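Local coordinates for protein aspergillopepsin-2 heavy chain (Aspergillus niger var. macrosporus, PDB 1Y43) that forms the larger of the two chains of a secreted acid endopeptidase of the glutamic peptidase G1 family, which cleaves proteins, at residues E3-V11 and V119-F129. Residues are numbered along the deposited sequence; the frame is centred on the assembly and turned at random.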
loop_
_atom_site.group_PDB
_atom_site.type_symbol
_atom_site.label_atom_id
_atom_site.label_comp_id
_atom_site.label_asym_id
_atom_site.label_seq_id
_atom_site.Cartn_x
_atom_site.Cartn_y
_atom_site.Cartn_z
ATOM N N GLU B 3 24.521 -0.709 4.069
ATOM C CA GLU B 3 23.382 -1.268 3.275
ATOM C C GLU B 3 22.084 -0.557 3.660
ATOM O O GLU B 3 21.903 -0.180 4.812
ATOM C CB GLU B 3 23.259 -2.770 3.533
ATOM C CG GLU B 3 22.278 -3.486 2.623
ATOM C CD GLU B 3 22.345 -4.993 2.787
ATOM O OE1 GLU B 3 23.464 -5.543 2.936
ATOM O OE2 GLU B 3 21.277 -5.638 2.763
ATOM N N GLU B 4 21.196 -0.360 2.695
ATOM C CA GLU B 4 19.930 0.312 2.968
ATOM C C GLU B 4 18.775 -0.671 2.888
ATOM O O GLU B 4 18.699 -1.475 1.963
ATOM C CB GLU B 4 19.690 1.457 1.986
ATOM C CG GLU B 4 18.451 2.256 2.317
ATOM C CD GLU B 4 18.332 3.542 1.530
ATOM O OE1 GLU B 4 19.245 3.891 0.738
ATOM O OE2 GLU B 4 17.305 4.217 1.713
ATOM N N TYR B 5 17.876 -0.585 3.856
ATOM C CA TYR B 5 16.718 -1.460 3.927
ATOM C C TYR B 5 15.464 -0.621 3.830
ATOM O O TYR B 5 15.381 0.410 4.487
ATOM C CB TYR B 5 16.700 -2.162 5.278
ATOM C CG TYR B 5 17.921 -2.978 5.536
ATOM C CD1 TYR B 5 19.078 -2.392 6.037
ATOM C CD2 TYR B 5 17.927 -4.337 5.263
ATOM C CE1 TYR B 5 20.218 -3.146 6.259
ATOM C CE2 TYR B 5 19.058 -5.107 5.479
ATOM C CZ TYR B 5 20.199 -4.507 5.976
ATOM O OH TYR B 5 21.324 -5.283 6.167
ATOM N N CYS B 6 14.481 -1.075 3.061
ATOM C CA CYS B 6 13.228 -0.326 2.925
ATOM C C CYS B 6 12.023 -1.254 2.910
ATOM O O CYS B 6 12.147 -2.474 2.772
ATOM C CB CYS B 6 13.194 0.455 1.600
ATOM S SG CYS B 6 14.534 1.645 1.278
ATOM N N ALA B 7 10.848 -0.635 2.986
ATOM C CA ALA B 7 9.567 -1.325 2.910
ATOM C C ALA B 7 8.564 -0.236 2.527
ATOM O O ALA B 7 8.881 0.946 2.604
ATOM C CB ALA B 7 9.208 -1.946 4.257
ATOM N N SER B 8 7.397 -0.623 2.038
ATOM C CA SER B 8 6.378 0.354 1.684
ATOM C C SER B 8 5.017 -0.151 2.182
ATOM O O SER B 8 4.815 -1.362 2.349
ATOM C CB SER B 8 6.338 0.554 0.164
ATOM O OG SER B 8 5.840 -0.611 -0.480
ATOM N N ALA B 9 4.098 0.770 2.421
ATOM C CA ALA B 9 2.750 0.414 2.840
ATOM C C ALA B 9 1.853 1.242 1.934
ATOM O O ALA B 9 2.061 2.452 1.777
ATOM C CB ALA B 9 2.510 0.795 4.294
ATOM N N TRP B 10 0.852 0.603 1.347
ATOM C CA TRP B 10 -0.047 1.301 0.445
ATOM C C TRP B 10 -1.417 0.638 0.338
ATOM O O TRP B 10 -1.612 -0.477 0.813
ATOM C CB TRP B 10 0.598 1.370 -0.955
ATOM C CG TRP B 10 1.077 0.054 -1.500
ATOM C CD1 TRP B 10 2.324 -0.498 -1.347
ATOM C CD2 TRP B 10 0.345 -0.845 -2.347
ATOM N NE1 TRP B 10 2.410 -1.669 -2.054
ATOM C CE2 TRP B 10 1.211 -1.907 -2.676
ATOM C CE3 TRP B 10 -0.959 -0.847 -2.862
ATOM C CZ2 TRP B 10 0.819 -2.966 -3.507
ATOM C CZ3 TRP B 10 -1.348 -1.908 -3.690
ATOM C CH2 TRP B 10 -0.460 -2.948 -4.001
ATOM N N VAL B 11 -2.377 1.372 -0.222
ATOM C CA VAL B 11 -3.696 0.816 -0.502
ATOM C C VAL B 11 -3.845 0.949 -2.013
ATOM O O VAL B 11 -3.249 1.849 -2.645
ATOM C CB VAL B 11 -4.869 1.559 0.209
ATOM C CG1 VAL B 11 -4.745 1.411 1.701
ATOM C CG2 VAL B 11 -4.940 3.019 -0.223
ATOM N N VAL B 119 14.434 -4.516 -3.102
ATOM C CA VAL B 119 15.217 -3.773 -2.130
ATOM C C VAL B 119 15.365 -4.620 -0.850
ATOM O O VAL B 119 14.506 -5.450 -0.539
ATOM C CB VAL B 119 14.541 -2.394 -1.815
ATOM C CG1 VAL B 119 13.249 -2.570 -1.042
ATOM C CG2 VAL B 119 15.502 -1.463 -1.102
ATOM N N ALA B 120 16.498 -4.489 -0.166
ATOM C CA ALA B 120 16.709 -5.230 1.078
ATOM C C ALA B 120 15.533 -4.818 1.950
ATOM O O ALA B 120 15.232 -3.621 2.072
ATOM C CB ALA B 120 18.028 -4.831 1.720
ATOM N N PHE B 121 14.861 -5.812 2.516
ATOM C CA PHE B 121 13.655 -5.604 3.308
ATOM C C PHE B 121 13.874 -5.156 4.756
ATOM O O PHE B 121 14.485 -5.859 5.552
ATOM C CB PHE B 121 12.842 -6.892 3.249
ATOM C CG PHE B 121 11.390 -6.712 3.536
ATOM C CD1 PHE B 121 10.661 -5.669 2.963
ATOM C CD2 PHE B 121 10.737 -7.619 4.353
ATOM C CE1 PHE B 121 9.282 -5.543 3.205
ATOM C CE2 PHE B 121 9.371 -7.508 4.607
ATOM C CZ PHE B 121 8.638 -6.471 4.033
ATOM N N ALA B 122 13.344 -3.981 5.089
ATOM C CA ALA B 122 13.485 -3.413 6.426
ATOM C C ALA B 122 12.619 -4.080 7.504
ATOM O O ALA B 122 11.534 -4.589 7.222
ATOM C CB ALA B 122 13.176 -1.920 6.384
ATOM N N ASP B 123 13.124 -4.087 8.737
ATOM C CA ASP B 123 12.352 -4.595 9.872
ATOM C C ASP B 123 11.564 -3.362 10.337
ATOM O O ASP B 123 12.117 -2.439 10.932
ATOM C CB ASP B 123 13.264 -5.086 10.996
ATOM C CG ASP B 123 12.486 -5.602 12.200
ATOM O OD1 ASP B 123 11.257 -5.379 12.297
ATOM O OD2 ASP B 123 13.109 -6.243 13.062
ATOM N N PHE B 124 10.275 -3.345 10.024
ATOM C CA PHE B 124 9.387 -2.235 10.374
ATOM C C PHE B 124 8.571 -2.503 11.640
ATOM O O PHE B 124 7.666 -1.732 11.961
ATOM C CB PHE B 124 8.429 -1.957 9.201
ATOM C CG PHE B 124 7.736 -3.196 8.688
ATOM C CD1 PHE B 124 6.579 -3.672 9.294
ATOM C CD2 PHE B 124 8.268 -3.917 7.622
ATOM C CE1 PHE B 124 5.976 -4.851 8.855
ATOM C CE2 PHE B 124 7.666 -5.093 7.183
ATOM C CZ PHE B 124 6.522 -5.556 7.797
ATOM N N GLY B 125 8.856 -3.612 12.325
ATOM C CA GLY B 125 8.114 -3.958 13.521
ATOM C C GLY B 125 6.764 -4.496 13.109
ATOM O O GLY B 125 6.628 -5.665 12.763
ATOM N N SER B 126 5.777 -3.617 13.063
ATOM C CA SER B 126 4.433 -4.007 12.672
ATOM C C SER B 126 3.741 -2.795 12.060
ATOM O O SER B 126 4.105 -1.651 12.366
ATOM C CB SER B 126 3.667 -4.487 13.908
ATOM O OG SER B 126 2.534 -5.219 13.539
ATOM N N VAL B 127 2.836 -3.041 11.121
ATOM C CA VAL B 127 2.050 -1.979 10.498
ATOM C C VAL B 127 0.602 -2.433 10.595
ATOM O O VAL B 127 0.274 -3.565 10.233
ATOM C CB VAL B 127 2.400 -1.759 8.996
ATOM C CG1 VAL B 127 1.380 -0.836 8.347
ATOM C CG2 VAL B 127 3.794 -1.157 8.852
ATOM N N THR B 128 -0.253 -1.581 11.144
ATOM C CA THR B 128 -1.665 -1.909 11.234
ATOM C C THR B 128 -2.488 -0.862 10.497
ATOM O O THR B 128 -2.342 0.339 10.739
ATOM C CB THR B 128 -2.186 -1.966 12.701
ATOM O OG1 THR B 128 -1.509 -3.001 13.421
ATOM C CG2 THR B 128 -3.686 -2.255 12.720
ATOM N N PHE B 129 -3.272 -1.321 9.533
ATOM C CA PHE B 129 -4.178 -0.451 8.798
ATOM C C PHE B 129 -5.499 -0.517 9.568
ATOM O O PHE B 129 -6.032 -1.611 9.778
ATOM C CB PHE B 129 -4.450 -0.999 7.400
ATOM C CG PHE B 129 -3.274 -0.936 6.460
ATOM C CD1 PHE B 129 -2.389 -2.009 6.347
ATOM C CD2 PHE B 129 -3.104 0.161 5.627
ATOM C CE1 PHE B 129 -1.348 -1.988 5.394
ATOM C CE2 PHE B 129 -2.070 0.186 4.677
ATOM C CZ PHE B 129 -1.200 -0.885 4.564
HETATM O O HOH W 1 19.056 -2.579 -0.939
#
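Strand 4-13, the first of the heavy chain in the G1 beta-sandwich, is joined here to the chain as it leaves one sheet for the other: Cys-6 pairs in parallel with Phe-121, and past Ala-122 the chain turns off into strand 126-136 of the second sheet. Two backbone bonds grip Cys-6. Its N donates to Ala-120 O at 2.8 Å, nearly along the carbonyl axis, and its O accepts from Ala-122 N at 3.0 Å, with the donor well above the carbonyl plane. A water accepts a hydrogen bond from Ala-120 N and donates one to Glu-4 O, carrying the link toward the N-terminal end of 3-11. Small residues suit this close pairing: Ala-120 CB lies 3.6 Å from Tyr-5 CD2, and Ala-122 CB rests 3.7 Å from Tyr-5 CB. On another side both methyls of Val-119 pack against Cys-6 CB, and CG2 also meets SG, whose disulfide to Cys-30 ties the strand to its antiparallel neighbour 22-32.

Beyond the pairing the contact becomes sandwich packing; the axes of strands 4-11 and 126-129 run nearly parallel (7°) and come within 9.5 Å. Aromatic rings fill that width while alanines facing them leave room. The ring of Phe-121 runs forward along strand 4-11, its CG swung opposite the backbone N (chi1 -158°), and brings CE1 to 3.7 Å from Ala-7 CB; Phe-124 CD2 touches the same methyl. An Asx turn, Gly-125 N to Asp-123 OD1, shapes the bend, where glycine readily adopts the positive phi. Farther along, Phe-129 reaches across to place CZ 4.1 Å from Ala-9 CB, as Val-11 CG1 slides past CE2.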